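Local coordinates for penicillin binding protein 2X (Streptococcus thermophilus, PDB 5U47), which probably cross-links peptides of adjacent glycan strands in cell-wall peptidoglycan as a transpeptidase of the division machinery, and is probably inactivated by beta-lactams, at residues Ala150-Asn162 / Tyr168-Leu180. The protein carries 1 engineered substitution. Sequence-based numbering, arbitrary orientation.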
ATOM      1  N   ALA A 150     -10.592  -1.674   3.550  1.00 19.62           N
ATOM      2  CA  ALA A 150      -9.133  -1.407   3.422  1.00 18.91           C
ATOM      3  C   ALA A 150      -8.634  -0.554   4.567  1.00 19.42           C
ATOM      4  O   ALA A 150      -7.846   0.375   4.374  1.00 19.55           O
ATOM      5  CB  ALA A 150      -8.866  -0.706   2.120  1.00 19.17           C
ATOM      6  N   SER A 151      -9.059  -0.895   5.767  1.00 19.94           N
ATOM      7  CA  SER A 151      -8.788  -0.036   6.916  1.00 21.47           C
ATOM      8  C   SER A 151      -7.320   0.156   7.230  1.00 21.98           C
ATOM      9  O   SER A 151      -6.851   1.302   7.371  1.00 21.23           O
ATOM     10  CB  SER A 151      -9.571  -0.523   8.137  1.00 21.78           C
ATOM     11  OG  SER A 151     -10.959  -0.362   7.905  1.00 21.38           O
ATOM     12  N   GLU A 152      -6.588  -0.945   7.334  1.00 21.76           N
ATOM     13  CA  GLU A 152      -5.154  -0.843   7.584  1.00 23.35           C
ATOM     14  C   GLU A 152      -4.419  -0.102   6.448  1.00 22.71           C
ATOM     15  O   GLU A 152      -3.495   0.660   6.700  1.00 24.81           O
ATOM     16  CB  GLU A 152      -4.534  -2.221   7.874  1.00 22.47           C
ATOM     17  CG  GLU A 152      -4.926  -2.771   9.245  1.00 22.72           C
ATOM     18  CD  GLU A 152      -6.348  -3.308   9.364  1.00 23.39           C
ATOM     19  OE1 GLU A 152      -7.112  -3.453   8.342  1.00 22.72           O
ATOM     20  OE2 GLU A 152      -6.705  -3.607  10.524  1.00 24.96           O
ATOM     21  N   PHE A 153      -4.852  -0.311   5.213  1.00 21.63           N
ATOM     22  CA  PHE A 153      -4.240   0.407   4.087  1.00 21.71           C
ATOM     23  C   PHE A 153      -4.439   1.940   4.196  1.00 21.37           C
ATOM     24  O   PHE A 153      -3.470   2.719   4.069  1.00 19.92           O
ATOM     25  CB  PHE A 153      -4.808  -0.128   2.792  1.00 22.15           C
ATOM     26  CG  PHE A 153      -4.480   0.705   1.590  1.00 22.93           C
ATOM     27  CD1 PHE A 153      -3.234   0.615   0.984  1.00 23.71           C
ATOM     28  CD2 PHE A 153      -5.428   1.567   1.058  1.00 23.07           C
ATOM     29  CE1 PHE A 153      -2.944   1.381  -0.139  1.00 25.20           C
ATOM     30  CE2 PHE A 153      -5.150   2.328  -0.079  1.00 24.28           C
ATOM     31  CZ  PHE A 153      -3.904   2.231  -0.670  1.00 25.30           C
ATOM     32  N   LEU A 154      -5.680   2.354   4.439  1.00 20.37           N
ATOM     33  CA  LEU A 154      -6.006   3.782   4.541  1.00 22.20           C
ATOM     34  C   LEU A 154      -5.361   4.450   5.734  1.00 21.30           C
ATOM     35  O   LEU A 154      -4.862   5.558   5.628  1.00 22.06           O
ATOM     36  CB  LEU A 154      -7.520   3.992   4.622  1.00 22.36           C
ATOM     37  CG  LEU A 154      -8.331   3.623   3.390  1.00 23.17           C
ATOM     38  CD1 LEU A 154      -9.816   3.719   3.695  1.00 24.35           C
ATOM     39  CD2 LEU A 154      -7.956   4.510   2.219  1.00 24.23           C
ATOM     40  N   GLY A 155      -5.364   3.773   6.870  1.00 21.70           N
ATOM     41  CA  GLY A 155      -4.860   4.374   8.076  1.00 22.92           C
ATOM     42  C   GLY A 155      -5.832   5.418   8.604  1.00 23.50           C
ATOM     43  O   GLY A 155      -6.983   5.514   8.152  1.00 23.11           O
ATOM     44  N   ARG A 156      -5.353   6.202   9.567  1.00 25.29           N
ATOM     45  CA  ARG A 156      -6.154   7.228  10.248  1.00 25.77           C
ATOM     46  C   ARG A 156      -5.434   8.570  10.336  1.00 25.78           C
ATOM     47  O   ARG A 156      -4.213   8.610  10.507  1.00 24.03           O
ATOM     48  CB  ARG A 156      -6.441   6.782  11.692  1.00 27.23           C
ATOM     49  CG  ARG A 156      -7.499   5.691  11.849  1.00 28.20           C
ATOM     50  CD  ARG A 156      -8.922   6.216  11.701  1.00 29.35           C
ATOM     51  NE  ARG A 156      -9.228   7.164  12.783  1.00 34.07           N
ATOM     52  CZ  ARG A 156     -10.438   7.664  13.067  1.00 34.37           C
ATOM     53  NH1 ARG A 156     -11.516   7.320  12.372  1.00 32.90           N
ATOM     54  NH2 ARG A 156     -10.565   8.520  14.076  1.00 35.07           N
ATOM     55  N   ALA A 157      -6.211   9.640  10.197  1.00 25.13           N
ATOM     56  CA  ALA A 157      -5.773  11.015  10.443  1.00 26.14           C
ATOM     57  C   ALA A 157      -6.597  11.403  11.678  1.00 28.22           C
ATOM     58  O   ALA A 157      -7.807  11.127  11.738  1.00 29.51           O
ATOM     59  CB  ALA A 157      -6.087  11.914   9.276  1.00 25.78           C
ATOM     60  N   GLU A 158      -5.943  11.985  12.679  1.00 29.41           N
ATOM     61  CA  GLU A 158      -6.592  12.304  13.945  1.00 30.90           C
ATOM     62  C   GLU A 158      -6.388  13.777  14.275  1.00 32.39           C
ATOM     63  O   GLU A 158      -5.405  14.362  13.847  1.00 30.21           O
ATOM     64  CB  GLU A 158      -5.961  11.473  15.070  1.00 32.76           C
ATOM     65  CG  GLU A 158      -5.958   9.954  14.882  1.00 34.21           C
ATOM     66  CD  GLU A 158      -7.344   9.332  14.954  1.00 34.50           C
ATOM     67  OE1 GLU A 158      -8.323  10.052  15.267  1.00 34.82           O
ATOM     68  OE2 GLU A 158      -7.460   8.114  14.683  1.00 34.96           O
ATOM     69  N   PRO A 159      -7.304  14.368  15.066  1.00 33.39           N
ATOM     70  CA  PRO A 159      -7.131  15.768  15.440  1.00 35.08           C
ATOM     71  C   PRO A 159      -6.046  15.907  16.498  1.00 36.54           C
ATOM     72  O   PRO A 159      -6.108  15.250  17.527  1.00 36.99           O
ATOM     73  CB  PRO A 159      -8.501  16.167  15.989  1.00 34.98           C
ATOM     74  CG  PRO A 159      -9.126  14.903  16.448  1.00 35.13           C
ATOM     75  CD  PRO A 159      -8.496  13.767  15.684  1.00 33.65           C
ATOM     76  N   ILE A 160      -5.052  16.747  16.222  1.00 37.65           N
ATOM     77  CA  ILE A 160      -3.929  16.966  17.132  1.00 40.51           C
ATOM     78  C   ILE A 160      -3.896  18.438  17.548  1.00 42.37           C
ATOM     79  O   ILE A 160      -3.989  19.334  16.691  1.00 39.73           O
ATOM     80  CB  ILE A 160      -2.602  16.558  16.455  1.00 40.17           C
ATOM     81  CG1 ILE A 160      -2.622  15.068  16.067  1.00 41.58           C
ATOM     82  CG2 ILE A 160      -1.413  16.848  17.347  1.00 42.72           C
ATOM     83  CD1 ILE A 160      -2.737  14.091  17.223  1.00 42.42           C
ATOM     84  N   GLU A 161      -3.761  18.680  18.853  1.00 44.37           N
ATOM     85  CA  GLU A 161      -3.729  20.037  19.388  1.00 48.94           C
ATOM     86  C   GLU A 161      -2.328  20.642  19.291  1.00 51.87           C
ATOM     87  O   GLU A 161      -1.353  20.059  19.772  1.00 52.31           O
ATOM     88  CB  GLU A 161      -4.157  20.077  20.872  1.00 51.65           C
ATOM     89  CG  GLU A 161      -4.313  21.508  21.403  1.00 54.92           C
ATOM     90  CD  GLU A 161      -4.416  21.641  22.922  1.00 59.01           C
ATOM     91  OE1 GLU A 161      -4.327  20.632  23.658  1.00 59.03           O
ATOM     92  OE2 GLU A 161      -4.576  22.794  23.381  1.00 60.89           O
ATOM     93  N   ASN A 162      -2.242  21.821  18.685  1.00 53.57           N
ATOM     94  CA  ASN A 162      -0.984  22.561  18.623  1.00 56.42           C
ATOM     95  C   ASN A 162      -0.844  23.262  19.989  1.00 57.56           C
ATOM     96  O   ASN A 162      -1.613  24.166  20.318  1.00 57.21           O
ATOM     97  CB  ASN A 162      -1.014  23.556  17.456  1.00 57.45           C
ATOM     98  CG  ASN A 162       0.294  24.314  17.282  1.00 59.85           C
ATOM     99  OD1 ASN A 162       0.922  24.734  18.251  1.00 61.69           O
ATOM    100  ND2 ASN A 162       0.688  24.523  16.033  1.00 60.26           N
ATOM    101  N   TYR A 168      -6.327  23.160  16.368  1.00 35.86           N
ATOM    102  CA  TYR A 168      -6.380  21.747  16.006  1.00 36.61           C
ATOM    103  C   TYR A 168      -6.210  21.583  14.533  1.00 34.58           C
ATOM    104  O   TYR A 168      -6.627  22.430  13.766  1.00 34.65           O
ATOM    105  CB  TYR A 168      -7.708  21.109  16.411  1.00 36.73           C
ATOM    106  CG  TYR A 168      -7.788  20.850  17.880  1.00 39.52           C
ATOM    107  CD1 TYR A 168      -8.099  21.873  18.763  1.00 41.68           C
ATOM    108  CD2 TYR A 168      -7.529  19.582  18.397  1.00 40.58           C
ATOM    109  CE1 TYR A 168      -8.166  21.639  20.129  1.00 44.98           C
ATOM    110  CE2 TYR A 168      -7.597  19.338  19.766  1.00 42.70           C
ATOM    111  CZ  TYR A 168      -7.916  20.372  20.617  1.00 43.83           C
ATOM    112  OH  TYR A 168      -7.985  20.143  21.958  1.00 47.97           O
ATOM    113  N   SER A 169      -5.577  20.485  14.154  1.00 34.80           N
ATOM    114  CA  SER A 169      -5.427  20.127  12.757  1.00 35.94           C
ATOM    115  C   SER A 169      -5.419  18.603  12.668  1.00 33.53           C
ATOM    116  O   SER A 169      -5.075  17.912  13.627  1.00 33.50           O
ATOM    117  CB  SER A 169      -4.133  20.705  12.175  1.00 38.15           C
ATOM    118  OG  SER A 169      -3.006  20.050  12.720  1.00 42.77           O
ATOM    119  N   LEU A 170      -5.819  18.081  11.521  1.00 32.78           N
ATOM    120  CA  LEU A 170      -5.793  16.652  11.310  1.00 32.46           C
ATOM    121  C   LEU A 170      -4.395  16.257  10.875  1.00 31.24           C
ATOM    122  O   LEU A 170      -3.848  16.864   9.953  1.00 32.18           O
ATOM    123  CB  LEU A 170      -6.774  16.264  10.212  1.00 32.53           C
ATOM    124  CG  LEU A 170      -8.248  16.425  10.530  1.00 33.18           C
ATOM    125  CD1 LEU A 170      -9.034  15.999   9.297  1.00 33.71           C
ATOM    126  CD2 LEU A 170      -8.623  15.587  11.744  1.00 33.97           C
ATOM    127  N   ILE A 171      -3.836  15.243  11.526  1.00 30.25           N
ATOM    128  CA  ILE A 171      -2.508  14.706  11.180  1.00 30.31           C
ATOM    129  C   ILE A 171      -2.586  13.195  10.991  1.00 29.37           C
ATOM    130  O   ILE A 171      -3.062  12.470  11.881  1.00 27.22           O
ATOM    131  CB  ILE A 171      -1.467  15.015  12.258  1.00 32.78           C
ATOM    132  CG1 ILE A 171      -1.386  16.534  12.468  1.00 34.12           C
ATOM    133  CG2 ILE A 171      -0.100  14.423  11.890  1.00 32.20           C
ATOM    134  CD1 ILE A 171      -0.368  16.975  13.489  1.00 37.72           C
ATOM    135  N   GLY A 172      -2.103  12.730   9.836  1.00 28.19           N
ATOM    136  CA  GLY A 172      -2.084  11.302   9.529  1.00 28.36           C
ATOM    137  C   GLY A 172      -1.190  10.564  10.514  1.00 29.37           C
ATOM    138  O   GLY A 172      -0.030  10.938  10.689  1.00 29.61           O
ATOM    139  N   GLN A 173      -1.742   9.537  11.160  1.00 28.86           N
ATOM    140  CA  GLN A 173      -1.035   8.749  12.188  1.00 30.82           C
ATOM    141  C   GLN A 173      -0.574   7.380  11.705  1.00 29.19           C
ATOM    142  O   GLN A 173       0.416   6.856  12.184  1.00 29.28           O
ATOM    143  CB  GLN A 173      -1.954   8.528  13.401  1.00 31.70           C
ATOM    144  CG  GLN A 173      -2.471   9.810  14.031  1.00 33.58           C
ATOM    145  CD  GLN A 173      -1.367  10.673  14.598  1.00 34.71           C
ATOM    146  OE1 GLN A 173      -0.474  10.178  15.275  1.00 36.63           O
ATOM    147  NE2 GLN A 173      -1.438  11.972  14.348  1.00 35.72           N
ATOM    148  N   THR A 174      -1.319   6.799  10.776  1.00 27.53           N
ATOM    149  CA  THR A 174      -1.024   5.476  10.263  1.00 26.81           C
ATOM    150  C   THR A 174      -1.360   5.349   8.807  1.00 24.98           C
ATOM    151  O   THR A 174      -2.097   6.176   8.245  1.00 24.18           O
ATOM    152  CB  THR A 174      -1.881   4.405  10.977  1.00 27.21           C
ATOM    153  OG1 THR A 174      -3.269   4.764  10.860  1.00 27.85           O
ATOM    154  CG2 THR A 174      -1.491   4.299  12.445  1.00 29.35           C
ATOM    155  N   GLY A 175      -0.842   4.278   8.212  1.00 24.01           N
ATOM    156  CA  GLY A 175      -1.146   3.911   6.829  1.00 23.07           C
ATOM    157  C   GLY A 175      -0.950   4.983   5.786  1.00 22.84           C
ATOM    158  O   GLY A 175       0.018   5.783   5.864  1.00 22.63           O
ATOM    159  N   LEU A 176      -1.859   5.029   4.812  0.50 22.31           N
ATOM    160  CA  LEU A 176      -1.770   6.001   3.719  0.50 21.89           C
ATOM    161  C   LEU A 176      -1.932   7.449   4.196  0.50 22.28           C
ATOM    162  O   LEU A 176      -1.295   8.353   3.652  0.50 21.85           O
ATOM    163  CB  LEU A 176      -2.779   5.666   2.625  0.50 21.42           C
ATOM    164  CG  LEU A 176      -2.735   6.571   1.399  0.50 21.77           C
ATOM    165  CD1 LEU A 176      -3.385   5.899   0.195  0.50 21.43           C
ATOM    166  CD2 LEU A 176      -3.365   7.919   1.703  0.50 22.15           C
ATOM    167  N   GLU A 177      -2.783   7.656   5.202  1.00 22.67           N
ATOM    168  CA  GLU A 177      -2.969   8.986   5.813  1.00 23.44           C
ATOM    169  C   GLU A 177      -1.639   9.542   6.296  1.00 24.26           C
ATOM    170  O   GLU A 177      -1.309  10.724   6.034  1.00 25.72           O
ATOM    171  CB  GLU A 177      -3.956   8.902   6.980  1.00 23.37           C
ATOM    172  CG  GLU A 177      -5.400   8.676   6.556  1.00 22.60           C
ATOM    173  CD  GLU A 177      -6.151   9.948   6.141  1.00 23.40           C
ATOM    174  OE1 GLU A 177      -5.532  10.966   5.748  1.00 23.68           O
ATOM    175  OE2 GLU A 177      -7.397   9.926   6.222  1.00 24.10           O
ATOM    176  N   ARG A 178      -0.856   8.707   6.977  0.50 25.43           N
ATOM    177  CA  ARG A 178       0.456   9.142   7.458  0.50 26.66           C
ATOM    178  C   ARG A 178       1.452   9.229   6.310  0.50 25.91           C
ATOM    179  O   ARG A 178       2.174  10.212   6.193  0.50 25.04           O
ATOM    180  CB  ARG A 178       1.012   8.206   8.523  0.50 28.41           C
ATOM    181  CG  ARG A 178       2.326   8.715   9.111  0.50 30.67           C
ATOM    182  CD  ARG A 178       2.927   7.765  10.129  0.50 32.76           C
ATOM    183  NE  ARG A 178       4.073   8.369  10.803  0.50 35.63           N
ATOM    184  CZ  ARG A 178       4.744   7.797  11.793  0.50 37.83           C
ATOM    185  NH1 ARG A 178       4.388   6.595  12.223  0.50 37.88           N
ATOM    186  NH2 ARG A 178       5.770   8.429  12.353  0.50 39.43           N
ATOM    187  N   SER A 179       1.477   8.209   5.453  1.00 24.99           N
ATOM    188  CA  SER A 179       2.439   8.187   4.338  1.00 25.95           C
ATOM    189  C   SER A 179       2.366   9.392   3.383  1.00 25.64           C
ATOM    190  O   SER A 179       3.395   9.931   2.991  1.00 25.28           O
ATOM    191  CB  SER A 179       2.344   6.864   3.571  1.00 25.95           C
ATOM    192  OG  SER A 179       2.644   5.775   4.430  1.00 27.10           O
ATOM    193  N   LEU A 180       1.154   9.810   3.034  1.00 25.50           N
ATOM    194  CA  LEU A 180       0.949  10.928   2.094  1.00 26.37           C
ATOM    195  C   LEU A 180       0.562  12.217   2.813  1.00 26.66           C
ATOM    196  O   LEU A 180      -0.045  13.128   2.230  1.00 25.20           O
ATOM    197  CB  LEU A 180      -0.137  10.576   1.084  1.00 25.52           C
ATOM    198  CG  LEU A 180       0.063   9.284   0.293  1.00 27.41           C
ATOM    199  CD1 LEU A 180      -0.914   9.257  -0.870  1.00 27.59           C
ATOM    200  CD2 LEU A 180       1.468   9.114  -0.227  1.00 29.36           C
TER
HETATM  201  O   HOH W   1      -2.405  20.799  15.108  1.00 36.69           O
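Strands 157-161 and 168-172 form an antiparallel hairpin whose axes run at 141°, and Glu-158/Ile-171 and Ile-160/Ser-169 are its hydrogen-bonded pairs. Beyond them, Arg-156 O takes a nearly straight bond from Gln-173 N (2.7 Å), and Thr-174 OG1 accepts Arg-156 N (2.8 Å). Leu-176 N and Glu-177 N of helix 175-179 donate to Phe-153 O and Leu-154 O at the end of helix 151-154.

On one face Ile-160 and Ile-171 cross at about a right angle, Ile-171 CD1 lying 3.7 Å from Ile-160 CB. Gln-173 CG touches Glu-158 CG (3.6 Å). A bend at chi2 (-63°) turns its NE2 to bond Ile-171 O from above the carbonyl plane, on the face opposite to Glu-158 N. Arg-156 grips the Glu-158 carboxylate in a side-on salt bridge, NE to OE2 (2.8 Å) and NH2 to OE1, while its NH1 bonds Ser-269 O.

On the other face, Glu-161 CB makes a CH-pi contact over the Tyr-168 ring, 4.1 Å from its centroid. Glu-161 CG, anti to the backbone N (chi1 -172°), carries the extended chain obliquely across the ring past CZ and OH, the carboxylate nearly parallel to it. Ala-157 CB meets the Glu-177 carboxylate, which forms salt bridges with Arg-32 and Arg-142.

Within the dimerisation-domain region, Leu-154, Leu-176 and Glu-177 pack on Ile-35 of strand 35-36, while Phe-153 touches Thr-261 of strand 258-264 in the transpeptidase domain.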